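Local coordinates for protein lovastatin nonaketide synthase mokA (Monascus pilosus, PDB 6AD3) that carries out the iterative nine-step polyketide assembly that begins monacolin K (lovastatin) biosynthesis, and is represented here by its condensation domain, at residues 105-110 and 453-458; 278-283 and 340-345; 441-446 and 475-480; 466-471 and 484-489. The protein carries 1 engineered substitution. All blocks are in the same frame, centred on the assembly; numbering follows the deposited sequence.

Contact 1: residues 105-110 and 453-458; sequences FMTGSI and KMTEVI
The phenyl ring of Phe105 lies beside the extended side chain of Glu456, with ring and carboxylate planes 33° apart. These residues belong to an antiparallel strand pair in which strand 453-460 adds to the edge of the five-stranded sheet next to 100-107, consistent with the crossover from the C-terminal to the N-terminal lobe seen in condensation domains. The carbonyl O of Glu456 sits at the ring's edge near its plane, while Ile458 comes in obliquely, CD1 3.4 Å from Phe105 CE2. Arg165 adds a cation-pi contact to the ring and a salt bridge to Glu456 OE1, so one guanidinium serves both groups.

A beta bulge at Thr455 shifts the register by one residue. On its Phe105 side, Phe105 N donates to Glu456 O at 2.9 Å, and Thr455 N returns a bond to Phe105 O. Beyond it, Thr107 and Lys453 form a hydrogen-bonded pair, each amide N bonding the other's carbonyl O. Water 1 bridges the threonine hydroxyls, 2.7 Å from Thr107 OG1 and 2.6 Å from Thr455 OG1; Thr107 OG1 also bonds Glu199.

The two methionines share the other face, flexible thioethers that mould themselves to Phe220 of helix 213-227. Met106 CG stands between its own N and carbonyl carbon (chi1 46°), and the chain then bends to put CE 4.2 Å from Met454 CG.

Contact 2: residues 278-283 and 340-345; sequences PRMLLG and ARLTGS
An ST turn at the C-terminal end of helix 327-343, made by Thr343, is where this helix meets the irregular segment 278-283, with Leu342 and Thr343 carrying most of the contact. Thr343 OG1 accepts from Ser345 N at 3.1 Å and also bonds Leu339 O one turn back, so one hydroxyl serves both the helix and its exit. Gly344, with positive phi, turns the chain out of the helix, a conformation that glycine adopts easily.

The torsion that places OG1 for this turn (chi1 61°) puts the methyl on the opposite side from the carbonyl carbon. That leaves CG2 facing the other segment, 3.6 Å from both Pro278 O and Met280 CG. The rigid proline ring crosses the threonine at about a right angle, and its CD also leans on Ser345 CB at 3.8 Å.

Near the helix end the carbonyl of Leu342 turns outward, and Leu281 N reaches it at 3.1 Å in a nearly straight bond (165°), the donor tilted 32° from the carbonyl plane. The amide thus takes the role a following helical turn would have played. On the loop side, Met280 N is held by the hydroxyl of Tyr491.

Leucine and methionine suit the greasy flank beside this bond, where Phe499 of helix 495-512 touches both Met280 and Leu342. Met280 CB packs on Leu342 CB at 3.9 Å, the two side chains crossing obliquely. Further out, Leu282 meets Leu342 almost perpendicularly, CD1 to CD1 at 3.5 Å.

Contact 3: residues 441-446 and 475-480; sequences QGQAES and DPTKDP
Asp475 grips the neighbouring loop through Ala444, whose backbone N donates to Asp475 OD2 at 3.0 Å from 44° above the carboxylate plane. Water 2 donates to the same oxygen at 2.6 Å and accepts from Glu445 N, so OD2 serves two successive amides, one directly and one through the water. With CG anti to the backbone N (chi1 -179°), the carboxylate extends toward segment 441-446.

Its other oxygen looks after its own loop. Asp475 OD1 accepts from Thr477 N at 3.1 Å, making an Asx turn, and from Thr477 OG1 approaching over the same face of the plane. Aspartate suits the place because one short carboxylate can do both jobs, while Pro476 stiffens the type I beta turn that runs from Asp475 to Lys478. Gln443 lies across the turn, its CG 3.6 Å from Pro476 CG and its OE1 near the Thr477 methyl; the planes of the Gln443 amide and the Asp475 carboxylate stand 64° apart. Asp475 CA, in turn, directs its hydrogen at Gly442 O, 3.3 Å away.

The contact joins the loop leaving strand 435-440 to the hairpin turn between strands 468-473 and 481-487, and Ala444 and Glu445 lean onto strand 453-460.

Contact 4: residues 466-471 and 484-489; sequences YDVVLE and VKLQSS
Lys485 runs out fully extended toward Glu471, on the opposite face of its strand from the buried aliphatic neighbours Val484 and Leu486. Lys485 CB lies 4.0 Å from Val469 O. With CG anti to the carbonyl carbon (chi1 -58°) and every later torsion near 180°, the chain reaches diagonally past its strand partner: CD comes within 3.7 Å of Glu471 OE1, and CE within 3.3 Å. At the tip, NZ closes a salt bridge with Glu471 OE1 at 2.7 Å, arriving 40° above the carboxylate plane. The length of lysine suits this diagonal, and the ion pair probably offsets the cost of burying the ammonium and favours the charged form of both groups. Glu471 OE2 has a further long, weak ion pair with Arg461.

Beneath the charges runs a regular antiparallel pair. Val469 and Lys485 exchange two backbone bonds, Lys485 N to Val469 O at 2.8 Å being the shorter. Gln487 N continues the ladder to Asp467 O, whose residue makes a salt bridge to Arg294 through its carboxylate.

On the reverse face the branched residues pack against each other; valine, branched at CB, favours the extended backbone, and leucine reaches further into the core. Val468 and Leu486 lie side by side, CG2 to CD2 at 3.7 Å, and Leu470 CD1 rests 4.0 Å from Val484 CG2.

Strands 468-473 and 481-487 form a beta hairpin inside the six-stranded mixed sheet, flanked by strands 435-440 and 301-307, with helix 495-512 packed over the Leu470, Val484 and Leu486 face.

How the contacts relate
From the N terminus, contact 1 opens on strand 100-107 and closes 343 residues later at strand 453-460, carrying that strand to the edge of the five-stranded sheet. The much shorter loop of contact 2, residues 278-283 to 340-345, lies within that span. Contact 3 opens at 441, before contact 1 closes, and ends after it, so the two cross; it likewise crosses contact 4, which follows contact 1 in series. Contacts 1 and 3 meet at Met454, joining the two sheets near strand 453-460. On the six-stranded sheet, Met280 of contact 2 packs on Leu486 and Val468 of contact 4, tying the end of helix 327-343 to the hairpin.

Contact 1: residues 105-110 and 453-458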
loop_
_atom_site.group_PDB
_atom_site.type_symbol
_atom_site.label_atom_id
_atom_site.label_comp_id
_atom_site.label_asym_id
_atom_site.label_seq_id
_atom_site.Cartn_x
_atom_site.Cartn_y
_atom_site.Cartn_z
ATOM N N PHE A 105 -0.299 -18.743 -3.547
ATOM C CA PHE A 105 -0.168 -20.145 -3.993
ATOM C C PHE A 105 0.443 -20.945 -2.866
ATOM O O PHE A 105 1.442 -20.525 -2.271
ATOM C CB PHE A 105 0.726 -20.231 -5.230
ATOM C CG PHE A 105 0.090 -19.728 -6.461
ATOM C CD1 PHE A 105 -0.870 -20.468 -7.105
ATOM C CD2 PHE A 105 0.431 -18.483 -6.980
ATOM C CE1 PHE A 105 -1.435 -20.022 -8.291
ATOM C CE2 PHE A 105 -0.203 -17.986 -8.090
ATOM C CZ PHE A 105 -1.061 -18.792 -8.809
ATOM N N MET A 106 -0.174 -22.080 -2.530
ATOM C CA MET A 106 0.368 -22.962 -1.515
ATOM C C MET A 106 0.143 -24.407 -1.863
ATOM O O MET A 106 -0.830 -24.747 -2.534
ATOM C CB MET A 106 -0.171 -22.660 -0.093
ATOM C CG MET A 106 -1.666 -22.446 0.065
ATOM S SD MET A 106 -2.077 -21.499 1.583
ATOM C CE MET A 106 -1.609 -19.878 1.115
ATOM N N THR A 107 1.031 -25.256 -1.365
ATOM C CA THR A 107 1.047 -26.651 -1.746
ATOM C C THR A 107 1.031 -27.506 -0.488
ATOM O O THR A 107 1.890 -27.357 0.354
ATOM C CB THR A 107 2.287 -27.026 -2.580
ATOM O OG1 THR A 107 2.335 -26.243 -3.779
ATOM C CG2 THR A 107 2.235 -28.506 -2.965
ATOM N N GLY A 108 0.027 -28.356 -0.342
ATOM C CA GLY A 108 -0.075 -29.166 0.837
ATOM C C GLY A 108 -1.480 -29.256 1.354
ATOM O O GLY A 108 -2.350 -28.468 0.964
ATOM N N SER A 109 -1.714 -30.209 2.265
ATOM C CA SER A 109 -3.060 -30.511 2.699
ATOM C C SER A 109 -3.729 -29.383 3.524
ATOM O O SER A 109 -3.224 -28.968 4.568
ATOM C CB SER A 109 -3.083 -31.823 3.476
ATOM O OG SER A 109 -4.421 -32.160 3.778
ATOM N N ILE A 110 -4.901 -28.952 3.067
ATOM C CA ILE A 110 -5.779 -28.103 3.849
ATOM C C ILE A 110 -7.178 -28.653 3.800
ATOM O O ILE A 110 -7.781 -28.756 2.737
ATOM C CB ILE A 110 -5.840 -26.685 3.296
ATOM C CG1 ILE A 110 -4.427 -26.104 3.179
ATOM C CG2 ILE A 110 -6.723 -25.809 4.171
ATOM C CD1 ILE A 110 -4.402 -24.720 2.573
ATOM N N LYS A 453 2.396 -25.193 2.277
ATOM C CA LYS A 453 3.468 -24.221 2.292
ATOM C C LYS A 453 3.290 -23.257 1.135
ATOM O O LYS A 453 3.117 -23.667 -0.005
ATOM C CB LYS A 453 4.814 -24.928 2.170
ATOM C CG LYS A 453 5.152 -25.819 3.367
ATOM C CD LYS A 453 6.652 -25.835 3.646
ATOM C CE LYS A 453 6.963 -25.440 5.080
ATOM N NZ LYS A 453 7.407 -26.613 5.879
ATOM N N MET A 454 3.496 -21.983 1.407
ATOM C CA MET A 454 3.407 -20.977 0.376
ATOM C C MET A 454 4.562 -20.982 -0.546
ATOM O O MET A 454 5.698 -21.173 -0.138
ATOM C CB MET A 454 3.288 -19.588 0.978
ATOM C CG MET A 454 2.403 -19.548 2.128
ATOM S SD MET A 454 2.708 -18.032 2.992
ATOM C CE MET A 454 1.177 -17.892 3.890
ATOM N N THR A 455 4.294 -20.741 -1.806
ATOM C CA THR A 455 5.346 -20.764 -2.795
ATOM C C THR A 455 5.501 -19.419 -3.521
ATOM O O THR A 455 6.519 -19.157 -4.130
ATOM C CB THR A 455 5.080 -21.874 -3.824
ATOM O OG1 THR A 455 3.827 -21.631 -4.464
ATOM C CG2 THR A 455 5.043 -23.250 -3.149
ATOM N N GLU A 456 4.429 -18.636 -3.610
ATOM C CA GLU A 456 4.365 -17.536 -4.592
ATOM C C GLU A 456 3.169 -16.653 -4.268
ATOM O O GLU A 456 2.107 -17.166 -3.923
ATOM C CB GLU A 456 4.173 -18.067 -5.983
ATOM C CG GLU A 456 4.269 -17.011 -7.041
ATOM C CD GLU A 456 3.903 -17.517 -8.419
ATOM O OE1 GLU A 456 3.897 -18.738 -8.612
ATOM O OE2 GLU A 456 3.741 -16.677 -9.331
ATOM N N VAL A 457 3.351 -15.335 -4.343
ATOM C CA VAL A 457 2.212 -14.404 -4.158
ATOM C C VAL A 457 1.918 -13.660 -5.467
ATOM O O VAL A 457 2.817 -13.437 -6.292
ATOM C CB VAL A 457 2.489 -13.386 -3.025
ATOM C CG1 VAL A 457 3.679 -12.512 -3.384
ATOM C CG2 VAL A 457 1.254 -12.524 -2.750
ATOM N N ILE A 458 0.642 -13.435 -5.739
ATOM C CA ILE A 458 0.195 -12.566 -6.836
ATOM C C ILE A 458 -0.541 -11.450 -6.108
ATOM O O ILE A 458 -1.446 -11.723 -5.325
ATOM C CB ILE A 458 -0.920 -13.176 -7.727
ATOM C CG1 ILE A 458 -0.973 -14.665 -7.674
ATOM C CG2 ILE A 458 -0.907 -12.605 -9.132
ATOM C CD1 ILE A 458 -2.065 -15.214 -8.576
HETATM O O HOH W 1 2.084 -23.603 -4.212
#

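Contact 2: residues 278-283 and 340-345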
loop_
_atom_site.group_PDB
_atom_site.type_symbol
_atom_site.label_atom_id
_atom_site.label_comp_id
_atom_site.label_asym_id
_atom_site.label_seq_id
_atom_site.Cartn_x
_atom_site.Cartn_y
_atom_site.Cartn_z
ATOM N N PRO A 278 9.169 15.934 -12.560
ATOM C CA PRO A 278 9.248 15.882 -14.029
ATOM C C PRO A 278 9.044 14.505 -14.599
ATOM O O PRO A 278 9.101 13.492 -13.878
ATOM C CB PRO A 278 10.675 16.387 -14.318
ATOM C CG PRO A 278 10.958 17.291 -13.162
ATOM C CD PRO A 278 10.381 16.542 -11.982
ATOM N N ARG A 279 8.819 14.435 -15.906
ATOM C CA ARG A 279 8.891 13.151 -16.590
ATOM C C ARG A 279 10.300 12.592 -16.485
ATOM O O ARG A 279 11.278 13.320 -16.591
ATOM C CB ARG A 279 8.473 13.297 -18.075
ATOM C CG ARG A 279 8.337 11.952 -18.786
ATOM C CD ARG A 279 7.694 12.099 -20.176
ATOM N NE ARG A 279 8.427 13.037 -21.014
ATOM C CZ ARG A 279 9.548 12.746 -21.686
ATOM N NH1 ARG A 279 10.117 11.547 -21.572
ATOM N NH2 ARG A 279 10.124 13.667 -22.462
ATOM N N MET A 280 10.408 11.303 -16.207
ATOM C CA MET A 280 11.717 10.630 -16.177
ATOM C C MET A 280 12.158 10.258 -17.579
ATOM O O MET A 280 11.363 9.784 -18.374
ATOM C CB MET A 280 11.664 9.364 -15.325
ATOM C CG MET A 280 11.332 9.607 -13.861
ATOM S SD MET A 280 11.242 8.037 -12.983
ATOM C CE MET A 280 9.660 7.403 -13.582
ATOM N N LEU A 281 13.442 10.432 -17.860
ATOM C CA LEU A 281 13.980 10.068 -19.156
ATOM C C LEU A 281 14.540 8.646 -19.125
ATOM O O LEU A 281 15.558 8.371 -18.494
ATOM C CB LEU A 281 15.034 11.086 -19.584
ATOM C CG LEU A 281 14.600 12.560 -19.402
ATOM C CD1 LEU A 281 15.699 13.512 -19.867
ATOM C CD2 LEU A 281 13.284 12.872 -20.110
ATOM N N LEU A 282 13.748 7.726 -19.639
ATOM C CA LEU A 282 14.000 6.315 -19.470
ATOM C C LEU A 282 14.717 5.641 -20.633
ATOM O O LEU A 282 15.660 4.892 -20.426
ATOM C CB LEU A 282 12.703 5.589 -19.126
ATOM C CG LEU A 282 12.390 5.267 -17.668
ATOM C CD1 LEU A 282 13.506 5.514 -16.691
ATOM C CD2 LEU A 282 11.092 5.858 -17.190
ATOM N N GLY A 283 14.339 5.933 -21.863
ATOM C CA GLY A 283 13.088 6.525 -22.274
ATOM C C GLY A 283 12.620 5.487 -23.278
ATOM O O GLY A 283 13.161 4.379 -23.270
ATOM N N ALA A 340 16.074 11.585 -8.858
ATOM C CA ALA A 340 16.736 12.862 -9.129
ATOM C C ALA A 340 17.522 12.773 -10.444
ATOM O O ALA A 340 17.510 13.726 -11.254
ATOM C CB ALA A 340 17.658 13.241 -7.980
ATOM N N ARG A 341 18.282 11.699 -10.628
ATOM C CA ARG A 341 19.020 11.530 -11.882
ATOM C C ARG A 341 18.134 11.578 -13.088
ATOM O O ARG A 341 18.462 12.220 -14.062
ATOM C CB ARG A 341 19.811 10.243 -11.922
ATOM C CG ARG A 341 20.970 10.185 -10.971
ATOM C CD ARG A 341 21.830 8.970 -11.243
ATOM N NE ARG A 341 22.945 8.945 -10.311
ATOM C CZ ARG A 341 23.873 8.003 -10.301
ATOM N NH1 ARG A 341 23.793 7.004 -11.174
ATOM N NH2 ARG A 341 24.899 8.089 -9.469
ATOM N N LEU A 342 17.048 10.821 -13.076
ATOM C CA LEU A 342 16.238 10.652 -14.267
ATOM C C LEU A 342 15.370 11.873 -14.585
ATOM O O LEU A 342 14.959 12.048 -15.715
ATOM C CB LEU A 342 15.343 9.414 -14.142
ATOM C CG LEU A 342 16.028 8.063 -14.076
ATOM C CD1 LEU A 342 14.975 6.964 -13.852
ATOM C CD2 LEU A 342 16.821 7.826 -15.355
ATOM N N THR A 343 15.048 12.680 -13.571
ATOM C CA THR A 343 14.170 13.829 -13.765
ATOM C C THR A 343 14.922 15.139 -13.900
ATOM O O THR A 343 14.376 16.099 -14.424
ATOM C CB THR A 343 13.185 14.009 -12.596
ATOM O OG1 THR A 343 13.906 14.233 -11.386
ATOM C CG2 THR A 343 12.314 12.790 -12.446
ATOM N N GLY A 344 16.111 15.214 -13.317
ATOM C CA GLY A 344 16.819 16.480 -13.151
ATOM C C GLY A 344 16.278 17.421 -12.072
ATOM O O GLY A 344 16.609 18.587 -12.053
ATOM N N SER A 345 15.320 16.964 -11.278
ATOM C CA SER A 345 14.769 17.794 -10.230
ATOM C C SER A 345 15.667 17.796 -9.007
ATOM O O SER A 345 16.274 16.781 -8.671
ATOM C CB SER A 345 13.371 17.288 -9.845
ATOM O OG SER A 345 12.853 18.033 -8.757
#

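Contact 3: residues 441-446 and 475-480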
loop_
_atom_site.group_PDB
_atom_site.type_symbol
_atom_site.label_atom_id
_atom_site.label_comp_id
_atom_site.label_asym_id
_atom_site.label_seq_id
_atom_site.Cartn_x
_atom_site.Cartn_y
_atom_site.Cartn_z
ATOM N N GLN A 441 8.735 -5.793 5.547
ATOM C CA GLN A 441 9.695 -6.814 5.945
ATOM C C GLN A 441 9.089 -8.098 6.538
ATOM O O GLN A 441 9.816 -8.978 6.937
ATOM C CB GLN A 441 10.582 -6.213 7.031
ATOM C CG GLN A 441 11.982 -5.990 6.649
ATOM C CD GLN A 441 12.810 -5.560 7.865
ATOM O OE1 GLN A 441 13.896 -6.043 8.071
ATOM N NE2 GLN A 441 12.255 -4.671 8.681
ATOM N N GLY A 442 7.784 -8.259 6.507
ATOM C CA GLY A 442 7.175 -9.465 7.127
ATOM C C GLY A 442 7.752 -10.822 6.696
ATOM O O GLY A 442 8.370 -10.963 5.656
ATOM N N GLN A 443 7.421 -11.858 7.438
ATOM C CA GLN A 443 7.598 -13.203 6.928
ATOM C C GLN A 443 6.271 -13.765 6.494
ATOM O O GLN A 443 5.417 -14.077 7.335
ATOM C CB GLN A 443 8.243 -14.114 7.987
ATOM C CG GLN A 443 9.763 -14.101 7.992
ATOM C CD GLN A 443 10.318 -14.777 9.232
ATOM O OE1 GLN A 443 10.507 -16.002 9.251
ATOM N NE2 GLN A 443 10.413 -14.021 10.323
ATOM N N ALA A 444 6.117 -13.913 5.167
ATOM C CA ALA A 444 4.935 -14.541 4.549
ATOM C C ALA A 444 4.554 -15.867 5.230
ATOM O O ALA A 444 3.398 -16.135 5.460
ATOM C CB ALA A 444 5.180 -14.779 3.050
ATOM N N GLU A 445 5.555 -16.635 5.637
ATOM C CA GLU A 445 5.353 -18.007 6.088
ATOM C C GLU A 445 4.741 -18.045 7.517
ATOM O O GLU A 445 4.203 -19.089 7.972
ATOM C CB GLU A 445 6.718 -18.749 6.028
ATOM C CG GLU A 445 6.791 -20.055 6.836
ATOM C CD GLU A 445 8.157 -20.733 6.777
ATOM O OE1 GLU A 445 8.202 -21.985 6.810
ATOM O OE2 GLU A 445 9.187 -20.025 6.702
ATOM N N SER A 446 4.776 -16.906 8.221
ATOM C CA SER A 446 4.148 -16.838 9.552
ATOM C C SER A 446 2.645 -17.149 9.474
ATOM O O SER A 446 2.068 -17.642 10.427
ATOM C CB SER A 446 4.365 -15.467 10.154
ATOM O OG SER A 446 5.741 -15.285 10.340
ATOM N N ASP A 475 11.363 -10.090 2.831
ATOM C CA ASP A 475 11.078 -11.214 3.751
ATOM C C ASP A 475 12.440 -11.825 4.101
ATOM O O ASP A 475 13.216 -12.123 3.202
ATOM C CB ASP A 475 10.190 -12.234 3.019
ATOM C CG ASP A 475 9.818 -13.423 3.863
ATOM O OD1 ASP A 475 10.639 -13.828 4.706
ATOM O OD2 ASP A 475 8.704 -13.929 3.661
ATOM N N PRO A 476 12.774 -11.887 5.398
ATOM C CA PRO A 476 14.184 -12.171 5.784
ATOM C C PRO A 476 14.646 -13.545 5.381
ATOM O O PRO A 476 15.861 -13.837 5.428
ATOM C CB PRO A 476 14.169 -12.046 7.327
ATOM C CG PRO A 476 12.720 -12.041 7.726
ATOM C CD PRO A 476 11.997 -11.414 6.554
ATOM N N THR A 477 13.702 -14.399 4.999
ATOM C CA THR A 477 14.019 -15.755 4.568
ATOM C C THR A 477 13.951 -15.949 3.057
ATOM O O THR A 477 14.044 -17.060 2.586
ATOM C CB THR A 477 13.077 -16.804 5.223
ATOM O OG1 THR A 477 11.756 -16.709 4.657
ATOM C CG2 THR A 477 13.008 -16.604 6.759
ATOM N N LYS A 478 13.747 -14.869 2.311
ATOM C CA LYS A 478 13.782 -14.899 0.842
ATOM C C LYS A 478 14.774 -13.819 0.376
ATOM O O LYS A 478 15.515 -13.259 1.205
ATOM C CB LYS A 478 12.395 -14.602 0.265
ATOM C CG LYS A 478 11.301 -15.460 0.852
ATOM C CD LYS A 478 11.326 -16.821 0.191
ATOM C CE LYS A 478 10.521 -17.844 0.977
ATOM N NZ LYS A 478 9.923 -18.838 0.047
ATOM N N ASP A 479 14.728 -13.471 -0.914
ATOM C CA ASP A 479 15.437 -12.273 -1.427
ATOM C C ASP A 479 14.417 -11.129 -1.658
ATOM O O ASP A 479 13.234 -11.361 -1.868
ATOM C CB ASP A 479 16.171 -12.598 -2.735
ATOM C CG ASP A 479 17.233 -13.686 -2.558
ATOM O OD1 ASP A 479 17.845 -13.746 -1.474
ATOM O OD2 ASP A 479 17.431 -14.459 -3.502
ATOM N N PRO A 480 14.872 -9.895 -1.619
ATOM C CA PRO A 480 13.923 -8.817 -1.755
ATOM C C PRO A 480 13.179 -8.858 -3.113
ATOM O O PRO A 480 13.775 -9.170 -4.141
ATOM C CB PRO A 480 14.809 -7.570 -1.644
ATOM C CG PRO A 480 16.030 -8.042 -0.903
ATOM C CD PRO A 480 16.244 -9.419 -1.403
HETATM O O HOH W 2 8.188 -16.224 4.792
#

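Contact 4: residues 466-471 and 484-489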
loop_
_atom_site.group_PDB
_atom_site.type_symbol
_atom_site.label_atom_id
_atom_site.label_comp_id
_atom_site.label_asym_id
_atom_site.label_seq_id
_atom_site.Cartn_x
_atom_site.Cartn_y
_atom_site.Cartn_z
ATOM N N TYR A 466 -0.215 8.084 -8.499
ATOM C CA TYR A 466 1.203 8.460 -8.478
ATOM C C TYR A 466 1.956 8.069 -9.771
ATOM O O TYR A 466 1.803 6.958 -10.274
ATOM C CB TYR A 466 1.862 7.850 -7.228
ATOM C CG TYR A 466 1.187 8.325 -5.980
ATOM C CD1 TYR A 466 1.308 9.649 -5.557
ATOM C CD2 TYR A 466 0.300 7.509 -5.289
ATOM C CE1 TYR A 466 0.563 10.146 -4.499
ATOM C CE2 TYR A 466 -0.416 7.997 -4.206
ATOM C CZ TYR A 466 -0.307 9.333 -3.842
ATOM O OH TYR A 466 -1.040 9.838 -2.816
ATOM N N ASP A 467 2.841 8.961 -10.238
ATOM C CA ASP A 467 3.594 8.732 -11.479
ATOM C C ASP A 467 4.442 7.471 -11.367
ATOM O O ASP A 467 4.524 6.704 -12.315
ATOM C CB ASP A 467 4.504 9.912 -11.810
ATOM C CG ASP A 467 3.757 11.122 -12.362
ATOM O OD1 ASP A 467 2.529 11.219 -12.242
ATOM O OD2 ASP A 467 4.432 11.969 -12.960
ATOM N N VAL A 468 5.119 7.304 -10.231
ATOM C CA VAL A 468 6.041 6.203 -10.028
ATOM C C VAL A 468 5.895 5.671 -8.608
ATOM O O VAL A 468 5.783 6.428 -7.647
ATOM C CB VAL A 468 7.515 6.628 -10.300
ATOM C CG1 VAL A 468 7.865 7.836 -9.520
ATOM C CG2 VAL A 468 8.492 5.482 -10.026
ATOM N N VAL A 469 5.745 4.369 -8.524
ATOM C CA VAL A 469 5.584 3.688 -7.265
ATOM C C VAL A 469 6.565 2.533 -7.246
ATOM O O VAL A 469 6.549 1.663 -8.151
ATOM C CB VAL A 469 4.171 3.187 -7.053
ATOM C CG1 VAL A 469 4.054 2.475 -5.688
ATOM C CG2 VAL A 469 3.139 4.315 -7.163
ATOM N N LEU A 470 7.353 2.462 -6.181
ATOM C CA LEU A 470 8.227 1.336 -5.916
ATOM C C LEU A 470 7.721 0.640 -4.644
ATOM O O LEU A 470 7.675 1.261 -3.561
ATOM C CB LEU A 470 9.674 1.803 -5.711
ATOM C CG LEU A 470 10.646 0.763 -5.148
ATOM C CD1 LEU A 470 10.724 -0.432 -6.057
ATOM C CD2 LEU A 470 12.040 1.348 -4.978
ATOM N N GLU A 471 7.244 -0.602 -4.796
ATOM C CA GLU A 471 6.816 -1.409 -3.670
ATOM C C GLU A 471 7.809 -2.555 -3.533
ATOM O O GLU A 471 8.248 -3.087 -4.547
ATOM C CB GLU A 471 5.447 -2.039 -3.926
ATOM C CG GLU A 471 4.342 -1.058 -4.140
ATOM C CD GLU A 471 3.028 -1.723 -4.415
ATOM O OE1 GLU A 471 2.146 -1.070 -5.028
ATOM O OE2 GLU A 471 2.818 -2.829 -3.848
ATOM N N VAL A 484 7.887 -2.161 -9.603
ATOM C CA VAL A 484 7.795 -0.769 -10.065
ATOM C C VAL A 484 6.539 -0.585 -10.940
ATOM O O VAL A 484 6.275 -1.390 -11.893
ATOM C CB VAL A 484 9.043 -0.381 -10.897
ATOM C CG1 VAL A 484 8.843 0.970 -11.548
ATOM C CG2 VAL A 484 10.260 -0.363 -9.996
ATOM N N LYS A 485 5.762 0.435 -10.599
ATOM C CA LYS A 485 4.540 0.800 -11.314
ATOM C C LYS A 485 4.695 2.211 -11.831
ATOM O O LYS A 485 5.059 3.108 -11.072
ATOM C CB LYS A 485 3.327 0.740 -10.383
ATOM C CG LYS A 485 3.099 -0.636 -9.719
ATOM C CD LYS A 485 1.913 -0.603 -8.736
ATOM C CE LYS A 485 1.553 -1.987 -8.193
ATOM N NZ LYS A 485 0.552 -1.897 -7.085
ATOM N N LEU A 486 4.378 2.402 -13.110
ATOM C CA LEU A 486 4.388 3.723 -13.760
ATOM C C LEU A 486 3.020 4.028 -14.381
ATOM O O LEU A 486 2.316 3.117 -14.859
ATOM C CB LEU A 486 5.467 3.773 -14.834
ATOM C CG LEU A 486 6.874 3.406 -14.408
ATOM C CD1 LEU A 486 7.813 3.429 -15.621
ATOM C CD2 LEU A 486 7.360 4.403 -13.337
ATOM N N GLN A 487 2.601 5.291 -14.309
ATOM C CA GLN A 487 1.329 5.684 -14.898
ATOM C C GLN A 487 1.401 5.513 -16.428
ATOM O O GLN A 487 2.303 6.070 -17.071
ATOM C CB GLN A 487 1.017 7.152 -14.582
ATOM C CG GLN A 487 0.667 7.441 -13.148
ATOM C CD GLN A 487 -0.675 6.850 -12.715
ATOM O OE1 GLN A 487 -0.799 6.295 -11.598
ATOM N NE2 GLN A 487 -1.679 6.972 -13.574
ATOM N N SER A 488 0.426 4.812 -16.998
ATOM C CA SER A 488 0.325 4.641 -18.471
ATOM C C SER A 488 0.029 5.993 -19.135
ATOM O O SER A 488 0.330 6.192 -20.305
ATOM C CB SER A 488 -0.769 3.613 -18.803
ATOM O OG SER A 488 -2.042 4.122 -18.449
ATOM N N SER A 489 -0.454 6.953 -18.362
ATOM C CA SER A 489 -0.751 8.289 -18.900
ATOM C C SER A 489 0.502 9.027 -19.301
ATOM O O SER A 489 0.453 9.964 -20.085
ATOM C CB SER A 489 -1.547 9.107 -17.870
ATOM O OG SER A 489 -0.800 9.307 -16.687
#